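Local coordinates for protein flavin prenyltransferase UbiX (Aquifex aeolicus, PDB 2EJB) that probably makes prenylated FMN, the cofactor of UbiD decarboxylases, by joining a dimethylallyl group from dimethylallyl monophosphate to the flavin without a metal, at residues T92-L95 with S96-N100; I107-V110 with G111-L115; M138-I141 with T142-G146; I166-V169 with V170-L174. One frame throughout, in Å; residues are numbered along the deposited sequence.

Contacts 1, 2 and 4 each lie within one helix of a flavoprotein fold built on a parallel sheet; contact 3 runs over the end of helix 132-143 into a turn. Contacts 1 and 2 are buried and sit on successive helices, which meet through T94, C97 and I98 against H108 and L115. Contact 3 is partly buried. Its inner side packs on contact 1 through L95 and I141, and its outer side meets the second subunit. Contact 4, also buried, stands apart and reaches the second subunit too. Chemistry follows place: contact 1 holds predicted FMN residues, contact 2 a salt bridge, contact 3 a Schellman motif, and contact 4 mostly apolar packing beside a lysine predicted to bind dimethylallyl phosphate.

Contact 1: residues T92-L95 with S96-N100; sequences TNTL and SCIAN
T94 and I98 make the apolar side-chain contact of this helix, one turn apart. They lie side by side and point the same way, with T94 CG2 3.7 Å from I98 CD1. The methyl of T94 stands anti to the backbone N (OG1 at chi1 -72°), which turns it along the helix toward I98. I98 CG1 also rests on the T94 carbonyl, 3.3 Å from T94 O. The side-chain amide of N93 comes near the sulfur of C97, one turn on; N93 OD1 is 4.0 Å from C97 SG, a loose approach. A99 sets its methyl against the carbonyl of L95, with A99 CB 3.3 Å from L95 O.

The backbone holds these groups in place. S96, C97, I98 and A99 each donate their N-H to the carbonyl four residues earlier. The bond from C97 N to N93 O is 2.8 Å long and nearly straight, at 172°. Further along, N100 ND2 turns back to S96 and makes weak bonds to its O and OG.

T92, N93 and T94 are predicted to bind FMN, so the site probably uses the first turn of this helix. The N-H of T94 is bonded to S91 OG just before it. L95 and S96 pack on helix 132-143, T94 and C97 on H108 of helix 106-117, and T94 and L95 on strand 82-90.

Contact 2: residues I107-V110 with G111-L115; sequences IHRV and GEVAL
R109 and E112 form a salt bridge three residues apart on helix 106-117. R109 NH1 gives a hydrogen bond to E112 OE1 at 2.7 Å, with a bent N-H...O angle of 134°. The two flat groups stand almost perpendicular, 84° apart. The nitrogen meets OE1 from above the carboxylate plane. OE1 lies at the guanidinium edge, somewhat tilted from its plane. The R109 side chain starts with CG anti to the backbone N and bends about CB-CG (chi2 63°), which carries the guanidinium back over the next turn. R109 NE has a further, weak bond to A74 O.

V113 packs against the guanidinium. V113 CG2 lies over one face of it, 3.5 Å from R109 NE. V113 CG2 also comes 3.1 Å from R109 O, the carbonyl oxygen that accepts the V113 N-H. Replacing R109 with an alanine would probably leave the E112 carboxylate without its charged mate and strip the cover from one side of V113 CG2.

Backbone bonds of the usual helical kind run through both segments. G111, E112, V113 and A114 donate to I107, H108, R109 and V110, and G111 N adds a weak bond to H108 O. The imidazole of H108 turns elsewhere, its ND1 bonded to K104 N.

The helix packs on several neighbours. H108 and L115 face helix 92-100, where H108 lies against T94, a predicted FMN residue. V113 and A114 rest on L79 of helix 76-79, and V110 touches L73 in a loop.

Contact 3: residues M138-I141 with T142-G146; sequences MLKI and TRMGG
M138 and T142 join in the last helical turns of 132-143, whose backbone then leaves the helix at G145 with a positive phi of 104°. Two bonds close this end: G146 N to I141 O at 2.9 Å, and G145 N to T142 O at 2.9 Å.

T142 grips M138 O twice. Its N donates the normal helical bond, and T142 OG1 donates a second bond to M138 O, 2.7 Å long. The two donors reach the oxygen from opposite faces of the carbonyl plane. With OG1 beside the backbone N (chi1 -59°), the hydroxyl turns back onto the preceding turn. A valine here has no hydroxyl, and M138 O would probably be left with only the backbone N-H of these two donors.

R143 runs out in an extended chain across L139. L139 CD2 covers one face of the R143 guanidinium, 3.5 Å above its plane and offset toward the rim. The charged end goes elsewhere: R143 NH2 makes a salt bridge to E136 of the second subunit. On the exposed side, the chains of K140 and M144 cross loosely, with K140 CE 4.1 Å from M144 SD.

Inside, I141 packs on L95, I98 and A99 of helix 92-100. I141 CG2 is 3.8 Å from G146 CA, and a side chain on G146 would clash with that methyl.

The ending is a Schellman motif. It turns the chain from the helix into strand 147-150, completing a beta-alpha-beta unit that starts at strand 121-125.

Contact 4: residues I166-V169 with V170-L174; sequences INFV and VGKLL
I166 and V170 belong to the buried, closely packed side of this contact. Their side chains lie side by side and point the same way, with I166 CG2 4.1 Å from V170 CG2. V170 CG2 also lies close to I166 O, at 2.9 Å. It sits there because CG2 stands beside the backbone N, with CG1 anti to that N (chi1 177°). V169 and L173 continue the apolar side; V169 CG1 is 4.3 Å from L173 CD1, and L173 CG rests on the V169 carbonyl. All four of these residues are buried. Their turns are tied by backbone bonds, from V170 N to I166 O at 2.9 Å and from L173 N to V169 O at 3.0 Å.

F168 and K172 form the looser, partly exposed side. The ring and the lysine chain run alongside each other, and K172 CG comes 4.1 Å from F168 CZ. A bend at chi2 (-70°) leads the rest of the K172 chain away from I166-V169, to the second subunit. There K172 NZ is bonded to A128 O of that subunit, and K172 is predicted to bind dimethylallyl phosphate. F168 packs on R126 of the second subunit.

The buried side faces the core of the chain. V169 and L173 pack on L124 of strand 121-125, and L173 also on V88 of strand 82-90. V169 and V170 meet Y16 and K19 of helix 14-26.

Contact 1: residues T92-L95 with S96-N100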
ATOM      1  N   THR A  92     -11.538   0.632   4.504  1.00 34.62           N
ATOM      2  CA  THR A  92     -11.503  -0.766   4.906  1.00 31.11           C
ATOM      3  C   THR A  92     -12.915  -1.272   5.136  1.00 27.25           C
ATOM      4  O   THR A  92     -13.214  -2.447   4.898  1.00 25.29           O
ATOM      5  CB  THR A  92     -10.658  -0.975   6.193  1.00 31.69           C
ATOM      6  OG1 THR A  92     -11.117  -0.097   7.230  1.00 35.39           O
ATOM      7  CG2 THR A  92      -9.189  -0.699   5.906  1.00 36.03           C
ATOM      8  N   ASN A  93     -13.790  -0.373   5.581  1.00 25.01           N
ATOM      9  CA  ASN A  93     -15.182  -0.728   5.830  1.00 34.93           C
ATOM     10  C   ASN A  93     -15.892  -1.069   4.519  1.00 30.52           C
ATOM     11  O   ASN A  93     -16.577  -2.088   4.421  1.00 38.33           O
ATOM     12  CB  ASN A  93     -15.903   0.425   6.551  1.00 30.29           C
ATOM     13  CG  ASN A  93     -17.407   0.210   6.647  1.00 34.13           C
ATOM     14  OD1 ASN A  93     -18.180   0.831   5.923  1.00 41.65           O
ATOM     15  ND2 ASN A  93     -17.823  -0.677   7.535  1.00 29.73           N
ATOM     16  N   THR A  94     -15.724  -0.220   3.514  1.00 33.67           N
ATOM     17  CA  THR A  94     -16.343  -0.450   2.211  1.00 33.05           C
ATOM     18  C   THR A  94     -15.773  -1.716   1.587  1.00 34.00           C
ATOM     19  O   THR A  94     -16.499  -2.495   0.968  1.00 33.23           O
ATOM     20  CB  THR A  94     -16.110   0.748   1.271  1.00 32.75           C
ATOM     21  OG1 THR A  94     -16.913   1.844   1.712  1.00 38.94           O
ATOM     22  CG2 THR A  94     -16.475   0.400  -0.168  1.00 24.85           C
ATOM     23  N   LEU A  95     -14.469  -1.918   1.755  1.00 31.99           N
ATOM     24  CA  LEU A  95     -13.815  -3.105   1.224  1.00 30.40           C
ATOM     25  C   LEU A  95     -14.497  -4.339   1.793  1.00 31.34           C
ATOM     26  O   LEU A  95     -14.813  -5.284   1.068  1.00 28.94           O
ATOM     27  CB  LEU A  95     -12.334  -3.123   1.616  1.00 28.98           C
ATOM     28  CG  LEU A  95     -11.626  -4.476   1.459  1.00 37.94           C
ATOM     29  CD1 LEU A  95     -11.645  -4.915  -0.011  1.00 25.60           C
ATOM     30  CD2 LEU A  95     -10.198  -4.373   1.982  1.00 30.66           C
ATOM     31  N   SER A  96     -14.729  -4.313   3.101  1.00 32.32           N
ATOM     32  CA  SER A  96     -15.363  -5.426   3.792  1.00 32.72           C
ATOM     33  C   SER A  96     -16.805  -5.602   3.329  1.00 31.68           C
ATOM     34  O   SER A  96     -17.217  -6.701   2.966  1.00 34.17           O
ATOM     35  CB  SER A  96     -15.316  -5.199   5.306  1.00 36.10           C
ATOM     36  OG  SER A  96     -15.907  -6.282   6.003  1.00 40.85           O
ATOM     37  N   CYS A  97     -17.567  -4.517   3.329  1.00 27.08           N
ATOM     38  CA  CYS A  97     -18.954  -4.594   2.895  1.00 33.76           C
ATOM     39  C   CYS A  97     -19.106  -5.239   1.518  1.00 29.93           C
ATOM     40  O   CYS A  97     -19.937  -6.130   1.336  1.00 30.70           O
ATOM     41  CB  CYS A  97     -19.589  -3.200   2.917  1.00 33.13           C
ATOM     42  SG  CYS A  97     -19.868  -2.594   4.614  1.00 32.90           S
ATOM     43  N   ILE A  98     -18.289  -4.811   0.560  1.00 33.38           N
ATOM     44  CA  ILE A  98     -18.352  -5.356  -0.791  1.00 31.72           C
ATOM     45  C   ILE A  98     -17.903  -6.819  -0.835  1.00 35.80           C
ATOM     46  O   ILE A  98     -18.549  -7.647  -1.475  1.00 38.41           O
ATOM     47  CB  ILE A  98     -17.502  -4.496  -1.766  1.00 29.66           C
ATOM     48  CG1 ILE A  98     -18.114  -3.095  -1.879  1.00 37.00           C
ATOM     49  CG2 ILE A  98     -17.449  -5.137  -3.141  1.00 24.85           C
ATOM     50  CD1 ILE A  98     -17.294  -2.119  -2.720  1.00 31.75           C
ATOM     51  N   ALA A  99     -16.814  -7.134  -0.137  1.00 34.42           N
ATOM     52  CA  ALA A  99     -16.293  -8.497  -0.086  1.00 36.39           C
ATOM     53  C   ALA A  99     -17.287  -9.463   0.549  1.00 31.85           C
ATOM     54  O   ALA A  99     -17.295 -10.647   0.225  1.00 31.53           O
ATOM     55  CB  ALA A  99     -14.979  -8.530   0.694  1.00 32.49           C
ATOM     56  N   ASN A 100     -18.110  -8.959   1.463  1.00 28.27           N
ATOM     57  CA  ASN A 100     -19.099  -9.787   2.146  1.00 29.03           C
ATOM     58  C   ASN A 100     -20.511  -9.633   1.589  1.00 28.31           C
ATOM     59  O   ASN A 100     -21.419 -10.363   1.981  1.00 33.31           O
ATOM     60  CB  ASN A 100     -19.087  -9.481   3.650  1.00 33.55           C
ATOM     61  CG  ASN A 100     -17.869 -10.061   4.348  1.00 36.01           C
ATOM     62  OD1 ASN A 100     -17.694 -11.279   4.380  1.00 44.56           O
ATOM     63  ND2 ASN A 100     -17.024  -9.199   4.902  1.00 39.14           N
TER

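Contact 2: residues I107-V110 with G111-L115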
ATOM      1  N   ILE A 107     -22.936   2.829  -2.718  1.00 31.85           N
ATOM      2  CA  ILE A 107     -21.590   2.412  -3.101  1.00 35.55           C
ATOM      3  C   ILE A 107     -21.398   0.904  -2.959  1.00 31.97           C
ATOM      4  O   ILE A 107     -20.829   0.252  -3.838  1.00 30.27           O
ATOM      5  CB  ILE A 107     -20.526   3.145  -2.246  1.00 31.22           C
ATOM      6  CG1 ILE A 107     -20.568   4.646  -2.555  1.00 32.66           C
ATOM      7  CG2 ILE A 107     -19.128   2.589  -2.532  1.00 27.46           C
ATOM      8  CD1 ILE A 107     -19.516   5.451  -1.807  1.00 35.24           C
ATOM      9  N   HIS A 108     -21.873   0.351  -1.851  1.00 34.01           N
ATOM     10  CA  HIS A 108     -21.739  -1.081  -1.623  1.00 35.52           C
ATOM     11  C   HIS A 108     -22.551  -1.810  -2.678  1.00 34.63           C
ATOM     12  O   HIS A 108     -22.094  -2.794  -3.255  1.00 39.78           O
ATOM     13  CB  HIS A 108     -22.232  -1.428  -0.219  1.00 31.27           C
ATOM     14  CG  HIS A 108     -21.519  -0.682   0.866  1.00 32.53           C
ATOM     15  ND1 HIS A 108     -22.016  -0.558   2.139  1.00 36.61           N
ATOM     16  CD2 HIS A 108     -20.333  -0.023   0.854  1.00 25.25           C
ATOM     17  CE1 HIS A 108     -21.170   0.147   2.874  1.00 29.60           C
ATOM     18  NE2 HIS A 108     -20.143   0.480   2.117  1.00 34.48           N
ATOM     19  N   ARG A 109     -23.751  -1.302  -2.945  1.00 37.52           N
ATOM     20  CA  ARG A 109     -24.631  -1.900  -3.941  1.00 37.18           C
ATOM     21  C   ARG A 109     -23.966  -1.935  -5.315  1.00 34.56           C
ATOM     22  O   ARG A 109     -24.026  -2.950  -6.020  1.00 34.01           O
ATOM     23  CB  ARG A 109     -25.941  -1.110  -4.027  1.00 38.55           C
ATOM     24  CG  ARG A 109     -26.871  -1.552  -5.150  1.00 41.40           C
ATOM     25  CD  ARG A 109     -27.347  -2.988  -4.966  1.00 45.54           C
ATOM     26  NE  ARG A 109     -28.155  -3.436  -6.099  1.00 49.97           N
ATOM     27  CZ  ARG A 109     -28.615  -4.674  -6.254  1.00 50.83           C
ATOM     28  NH1 ARG A 109     -28.354  -5.606  -5.346  1.00 50.87           N
ATOM     29  NH2 ARG A 109     -29.332  -4.983  -7.325  1.00 47.93           N
ATOM     30  N   VAL A 110     -23.336  -0.825  -5.693  1.00 33.88           N
ATOM     31  CA  VAL A 110     -22.676  -0.731  -6.992  1.00 36.51           C
ATOM     32  C   VAL A 110     -21.550  -1.756  -7.104  1.00 34.52           C
ATOM     33  O   VAL A 110     -21.281  -2.284  -8.182  1.00 33.15           O
ATOM     34  CB  VAL A 110     -22.111   0.687  -7.226  1.00 42.65           C
ATOM     35  CG1 VAL A 110     -21.382   0.751  -8.569  1.00 39.25           C
ATOM     36  CG2 VAL A 110     -23.251   1.703  -7.195  1.00 41.42           C
ATOM     37  N   GLY A 111     -20.891  -2.030  -5.984  1.00 35.03           N
ATOM     38  CA  GLY A 111     -19.823  -3.011  -5.995  1.00 30.99           C
ATOM     39  C   GLY A 111     -20.420  -4.389  -6.218  1.00 26.67           C
ATOM     40  O   GLY A 111     -19.885  -5.197  -6.970  1.00 36.08           O
ATOM     41  N   GLU A 112     -21.542  -4.657  -5.561  1.00 28.33           N
ATOM     42  CA  GLU A 112     -22.216  -5.944  -5.695  1.00 32.54           C
ATOM     43  C   GLU A 112     -22.720  -6.133  -7.126  1.00 32.43           C
ATOM     44  O   GLU A 112     -22.640  -7.231  -7.678  1.00 33.47           O
ATOM     45  CB  GLU A 112     -23.382  -6.029  -4.707  1.00 36.61           C
ATOM     46  CG  GLU A 112     -24.415  -7.098  -5.034  1.00 34.56           C
ATOM     47  CD  GLU A 112     -25.594  -7.065  -4.087  1.00 43.08           C
ATOM     48  OE1 GLU A 112     -26.163  -5.971  -3.884  1.00 35.46           O
ATOM     49  OE2 GLU A 112     -25.956  -8.134  -3.554  1.00 37.18           O
ATOM     50  N   VAL A 113     -23.237  -5.060  -7.719  1.00 32.13           N
ATOM     51  CA  VAL A 113     -23.750  -5.114  -9.087  1.00 30.53           C
ATOM     52  C   VAL A 113     -22.616  -5.351 -10.072  1.00 25.76           C
ATOM     53  O   VAL A 113     -22.741  -6.167 -10.984  1.00 31.72           O
ATOM     54  CB  VAL A 113     -24.487  -3.810  -9.478  1.00 32.47           C
ATOM     55  CG1 VAL A 113     -24.959  -3.892 -10.926  1.00 36.13           C
ATOM     56  CG2 VAL A 113     -25.682  -3.584  -8.548  1.00 30.26           C
ATOM     57  N   ALA A 114     -21.509  -4.636  -9.886  1.00 26.08           N
ATOM     58  CA  ALA A 114     -20.351  -4.796 -10.761  1.00 27.86           C
ATOM     59  C   ALA A 114     -19.882  -6.246 -10.725  1.00 28.12           C
ATOM     60  O   ALA A 114     -19.600  -6.843 -11.766  1.00 34.40           O
ATOM     61  CB  ALA A 114     -19.209  -3.872 -10.313  1.00 25.13           C
ATOM     62  N   LEU A 115     -19.807  -6.808  -9.520  1.00 29.92           N
ATOM     63  CA  LEU A 115     -19.364  -8.188  -9.333  1.00 35.03           C
ATOM     64  C   LEU A 115     -20.284  -9.206  -9.996  1.00 32.85           C
ATOM     65  O   LEU A 115     -19.810 -10.095 -10.704  1.00 39.73           O
ATOM     66  CB  LEU A 115     -19.226  -8.510  -7.839  1.00 27.50           C
ATOM     67  CG  LEU A 115     -18.092  -7.762  -7.120  1.00 39.66           C
ATOM     68  CD1 LEU A 115     -18.117  -8.058  -5.618  1.00 32.55           C
ATOM     69  CD2 LEU A 115     -16.765  -8.175  -7.723  1.00 35.82           C
TER

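Contact 3: residues M138-I141 with T142-G146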
ATOM      1  N   MET A 138      -9.286  -8.391   0.461  1.00 28.32           N
ATOM      2  CA  MET A 138      -8.672  -8.026  -0.806  1.00 32.38           C
ATOM      3  C   MET A 138      -8.514  -9.257  -1.683  1.00 29.08           C
ATOM      4  O   MET A 138      -8.662  -9.179  -2.896  1.00 28.04           O
ATOM      5  CB  MET A 138      -7.310  -7.358  -0.577  1.00 23.03           C
ATOM      6  CG  MET A 138      -7.406  -5.963   0.041  1.00 28.94           C
ATOM      7  SD  MET A 138      -5.822  -5.081   0.134  1.00 33.84           S
ATOM      8  CE  MET A 138      -5.140  -5.796   1.597  1.00 30.31           C
ATOM      9  N   LEU A 139      -8.225 -10.395  -1.058  1.00 33.12           N
ATOM     10  CA  LEU A 139      -8.045 -11.647  -1.783  1.00 32.70           C
ATOM     11  C   LEU A 139      -9.362 -12.088  -2.399  1.00 32.90           C
ATOM     12  O   LEU A 139      -9.403 -12.559  -3.538  1.00 29.00           O
ATOM     13  CB  LEU A 139      -7.552 -12.744  -0.839  1.00 37.33           C
ATOM     14  CG  LEU A 139      -6.241 -13.452  -1.173  1.00 42.38           C
ATOM     15  CD1 LEU A 139      -6.093 -14.644  -0.243  1.00 42.77           C
ATOM     16  CD2 LEU A 139      -6.222 -13.907  -2.626  1.00 39.75           C
ATOM     17  N   LYS A 140     -10.440 -11.955  -1.633  1.00 36.09           N
ATOM     18  CA  LYS A 140     -11.751 -12.336  -2.134  1.00 36.04           C
ATOM     19  C   LYS A 140     -12.127 -11.444  -3.317  1.00 32.20           C
ATOM     20  O   LYS A 140     -12.600 -11.941  -4.337  1.00 34.68           O
ATOM     21  CB  LYS A 140     -12.809 -12.236  -1.031  1.00 40.09           C
ATOM     22  CG  LYS A 140     -14.208 -12.572  -1.522  1.00 45.84           C
ATOM     23  CD  LYS A 140     -14.936 -13.562  -0.633  1.00 53.99           C
ATOM     24  CE  LYS A 140     -16.211 -14.069  -1.319  1.00 60.71           C
ATOM     25  NZ  LYS A 140     -17.067 -14.904  -0.423  1.00 63.69           N
ATOM     26  N   ILE A 141     -11.914 -10.133  -3.186  1.00 30.11           N
ATOM     27  CA  ILE A 141     -12.231  -9.211  -4.284  1.00 30.31           C
ATOM     28  C   ILE A 141     -11.455  -9.654  -5.525  1.00 30.86           C
ATOM     29  O   ILE A 141     -12.022  -9.817  -6.607  1.00 31.51           O
ATOM     30  CB  ILE A 141     -11.806  -7.748  -3.970  1.00 33.80           C
ATOM     31  CG1 ILE A 141     -12.652  -7.169  -2.832  1.00 25.37           C
ATOM     32  CG2 ILE A 141     -11.917  -6.889  -5.231  1.00 32.64           C
ATOM     33  CD1 ILE A 141     -14.137  -7.181  -3.092  1.00 26.33           C
ATOM     34  N   THR A 142     -10.153  -9.858  -5.341  1.00 32.81           N
ATOM     35  CA  THR A 142      -9.258 -10.263  -6.415  1.00 33.43           C
ATOM     36  C   THR A 142      -9.701 -11.549  -7.110  1.00 36.97           C
ATOM     37  O   THR A 142      -9.828 -11.586  -8.332  1.00 34.05           O
ATOM     38  CB  THR A 142      -7.833 -10.444  -5.873  1.00 34.37           C
ATOM     39  OG1 THR A 142      -7.388  -9.206  -5.309  1.00 32.73           O
ATOM     40  CG2 THR A 142      -6.877 -10.866  -6.988  1.00 38.62           C
ATOM     41  N   ARG A 143      -9.936 -12.598  -6.329  1.00 37.42           N
ATOM     42  CA  ARG A 143     -10.370 -13.869  -6.892  1.00 40.87           C
ATOM     43  C   ARG A 143     -11.680 -13.713  -7.646  1.00 39.64           C
ATOM     44  O   ARG A 143     -11.928 -14.424  -8.618  1.00 40.97           O
ATOM     45  CB  ARG A 143     -10.506 -14.915  -5.786  1.00 40.24           C
ATOM     46  CG  ARG A 143      -9.159 -15.408  -5.301  1.00 49.87           C
ATOM     47  CD  ARG A 143      -9.244 -16.217  -4.023  1.00 50.56           C
ATOM     48  NE  ARG A 143      -7.949 -16.814  -3.690  1.00 56.14           N
ATOM     49  CZ  ARG A 143      -7.658 -17.398  -2.530  1.00 54.45           C
ATOM     50  NH1 ARG A 143      -8.566 -17.465  -1.565  1.00 53.47           N
ATOM     51  NH2 ARG A 143      -6.461 -17.935  -2.341  1.00 59.76           N
ATOM     52  N   MET A 144     -12.510 -12.769  -7.215  1.00 35.73           N
ATOM     53  CA  MET A 144     -13.787 -12.544  -7.878  1.00 37.19           C
ATOM     54  C   MET A 144     -13.656 -11.745  -9.169  1.00 33.42           C
ATOM     55  O   MET A 144     -14.656 -11.464  -9.832  1.00 34.74           O
ATOM     56  CB  MET A 144     -14.765 -11.852  -6.925  1.00 35.88           C
ATOM     57  CG  MET A 144     -15.338 -12.798  -5.889  1.00 37.13           C
ATOM     58  SD  MET A 144     -16.589 -12.036  -4.876  1.00 37.26           S
ATOM     59  CE  MET A 144     -18.042 -12.132  -5.987  1.00 41.45           C
ATOM     60  N   GLY A 145     -12.426 -11.388  -9.533  1.00 37.54           N
ATOM     61  CA  GLY A 145     -12.216 -10.639 -10.762  1.00 31.32           C
ATOM     62  C   GLY A 145     -11.935  -9.166 -10.539  1.00 36.88           C
ATOM     63  O   GLY A 145     -11.527  -8.461 -11.461  1.00 36.40           O
ATOM     64  N   GLY A 146     -12.165  -8.693  -9.319  1.00 37.17           N
ATOM     65  CA  GLY A 146     -11.917  -7.298  -9.018  1.00 28.03           C
ATOM     66  C   GLY A 146     -10.426  -7.038  -8.941  1.00 34.23           C
ATOM     67  O   GLY A 146      -9.629  -7.970  -8.822  1.00 31.35           O
TER

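Contact 4: residues I166-V169 with V170-L174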
ATOM      1  N   ILE A 166       0.678  11.358  -6.326  1.00 42.57           N
ATOM      2  CA  ILE A 166      -0.757  11.225  -6.550  1.00 40.16           C
ATOM      3  C   ILE A 166      -1.003  10.825  -8.005  1.00 44.74           C
ATOM      4  O   ILE A 166      -1.819   9.952  -8.293  1.00 41.02           O
ATOM      5  CB  ILE A 166      -1.489  12.550  -6.278  1.00 41.68           C
ATOM      6  CG1 ILE A 166      -1.291  12.967  -4.819  1.00 43.85           C
ATOM      7  CG2 ILE A 166      -2.968  12.398  -6.591  1.00 44.70           C
ATOM      8  CD1 ILE A 166      -1.902  14.311  -4.474  1.00 44.90           C
ATOM      9  N   ASN A 167      -0.290  11.472  -8.922  1.00 41.30           N
ATOM     10  CA  ASN A 167      -0.434  11.178 -10.341  1.00 44.39           C
ATOM     11  C   ASN A 167       0.015   9.760 -10.652  1.00 40.15           C
ATOM     12  O   ASN A 167      -0.545   9.103 -11.529  1.00 41.43           O
ATOM     13  CB  ASN A 167       0.369  12.185 -11.172  1.00 46.81           C
ATOM     14  CG  ASN A 167      -0.338  13.522 -11.309  1.00 51.11           C
ATOM     15  OD1 ASN A 167      -1.140  13.903 -10.458  1.00 51.70           O
ATOM     16  ND2 ASN A 167      -0.031  14.245 -12.377  1.00 58.08           N
ATOM     17  N   PHE A 168       1.035   9.291  -9.938  1.00 35.91           N
ATOM     18  CA  PHE A 168       1.529   7.932 -10.146  1.00 39.54           C
ATOM     19  C   PHE A 168       0.410   6.942  -9.853  1.00 37.11           C
ATOM     20  O   PHE A 168       0.088   6.081 -10.673  1.00 39.82           O
ATOM     21  CB  PHE A 168       2.712   7.623  -9.224  1.00 41.26           C
ATOM     22  CG  PHE A 168       3.100   6.169  -9.221  1.00 46.74           C
ATOM     23  CD1 PHE A 168       3.871   5.635 -10.249  1.00 44.51           C
ATOM     24  CD2 PHE A 168       2.634   5.316  -8.224  1.00 38.19           C
ATOM     25  CE1 PHE A 168       4.164   4.267 -10.291  1.00 46.95           C
ATOM     26  CE2 PHE A 168       2.919   3.948  -8.257  1.00 48.54           C
ATOM     27  CZ  PHE A 168       3.686   3.424  -9.294  1.00 48.34           C
ATOM     28  N   VAL A 169      -0.185   7.070  -8.672  1.00 34.86           N
ATOM     29  CA  VAL A 169      -1.263   6.182  -8.267  1.00 37.90           C
ATOM     30  C   VAL A 169      -2.460   6.304  -9.217  1.00 42.71           C
ATOM     31  O   VAL A 169      -3.059   5.296  -9.602  1.00 37.81           O
ATOM     32  CB  VAL A 169      -1.705   6.485  -6.826  1.00 38.55           C
ATOM     33  CG1 VAL A 169      -2.826   5.545  -6.415  1.00 41.47           C
ATOM     34  CG2 VAL A 169      -0.511   6.332  -5.885  1.00 31.90           C
ATOM     35  N   VAL A 170      -2.799   7.533  -9.598  1.00 40.09           N
ATOM     36  CA  VAL A 170      -3.911   7.762 -10.515  1.00 38.75           C
ATOM     37  C   VAL A 170      -3.620   7.103 -11.864  1.00 34.63           C
ATOM     38  O   VAL A 170      -4.516   6.558 -12.504  1.00 40.37           O
ATOM     39  CB  VAL A 170      -4.163   9.273 -10.729  1.00 37.95           C
ATOM     40  CG1 VAL A 170      -5.283   9.483 -11.739  1.00 43.18           C
ATOM     41  CG2 VAL A 170      -4.537   9.920  -9.410  1.00 38.46           C
ATOM     42  N   GLY A 171      -2.363   7.153 -12.286  1.00 34.59           N
ATOM     43  CA  GLY A 171      -1.984   6.544 -13.548  1.00 37.58           C
ATOM     44  C   GLY A 171      -2.119   5.033 -13.480  1.00 37.90           C
ATOM     45  O   GLY A 171      -2.484   4.381 -14.463  1.00 36.90           O
ATOM     46  N   LYS A 172      -1.810   4.473 -12.315  1.00 30.66           N
ATOM     47  CA  LYS A 172      -1.915   3.037 -12.106  1.00 37.49           C
ATOM     48  C   LYS A 172      -3.377   2.620 -12.207  1.00 36.50           C
ATOM     49  O   LYS A 172      -3.704   1.593 -12.798  1.00 37.03           O
ATOM     50  CB  LYS A 172      -1.361   2.658 -10.728  1.00 39.02           C
ATOM     51  CG  LYS A 172       0.091   2.204 -10.739  1.00 43.11           C
ATOM     52  CD  LYS A 172       0.208   0.848 -11.422  1.00 56.93           C
ATOM     53  CE  LYS A 172       1.612   0.283 -11.332  1.00 57.68           C
ATOM     54  NZ  LYS A 172       1.714  -1.045 -12.007  1.00 56.69           N
ATOM     55  N   LEU A 173      -4.253   3.433 -11.626  1.00 35.27           N
ATOM     56  CA  LEU A 173      -5.682   3.147 -11.651  1.00 36.24           C
ATOM     57  C   LEU A 173      -6.235   3.169 -13.065  1.00 34.46           C
ATOM     58  O   LEU A 173      -7.070   2.343 -13.424  1.00 36.83           O
ATOM     59  CB  LEU A 173      -6.423   4.151 -10.780  1.00 30.36           C
ATOM     60  CG  LEU A 173      -6.169   3.936  -9.288  1.00 39.71           C
ATOM     61  CD1 LEU A 173      -6.621   5.157  -8.498  1.00 33.16           C
ATOM     62  CD2 LEU A 173      -6.908   2.674  -8.833  1.00 32.74           C
ATOM     63  N   LEU A 174      -5.771   4.119 -13.867  1.00 34.50           N
ATOM     64  CA  LEU A 174      -6.233   4.212 -15.241  1.00 38.64           C
ATOM     65  C   LEU A 174      -5.694   3.048 -16.066  1.00 37.67           C
ATOM     66  O   LEU A 174      -6.401   2.512 -16.914  1.00 35.33           O
ATOM     67  CB  LEU A 174      -5.825   5.558 -15.852  1.00 37.26           C
ATOM     68  CG  LEU A 174      -6.669   6.730 -15.322  1.00 43.01           C
ATOM     69  CD1 LEU A 174      -6.036   8.049 -15.723  1.00 43.40           C
ATOM     70  CD2 LEU A 174      -8.100   6.627 -15.834  1.00 43.72           C
TER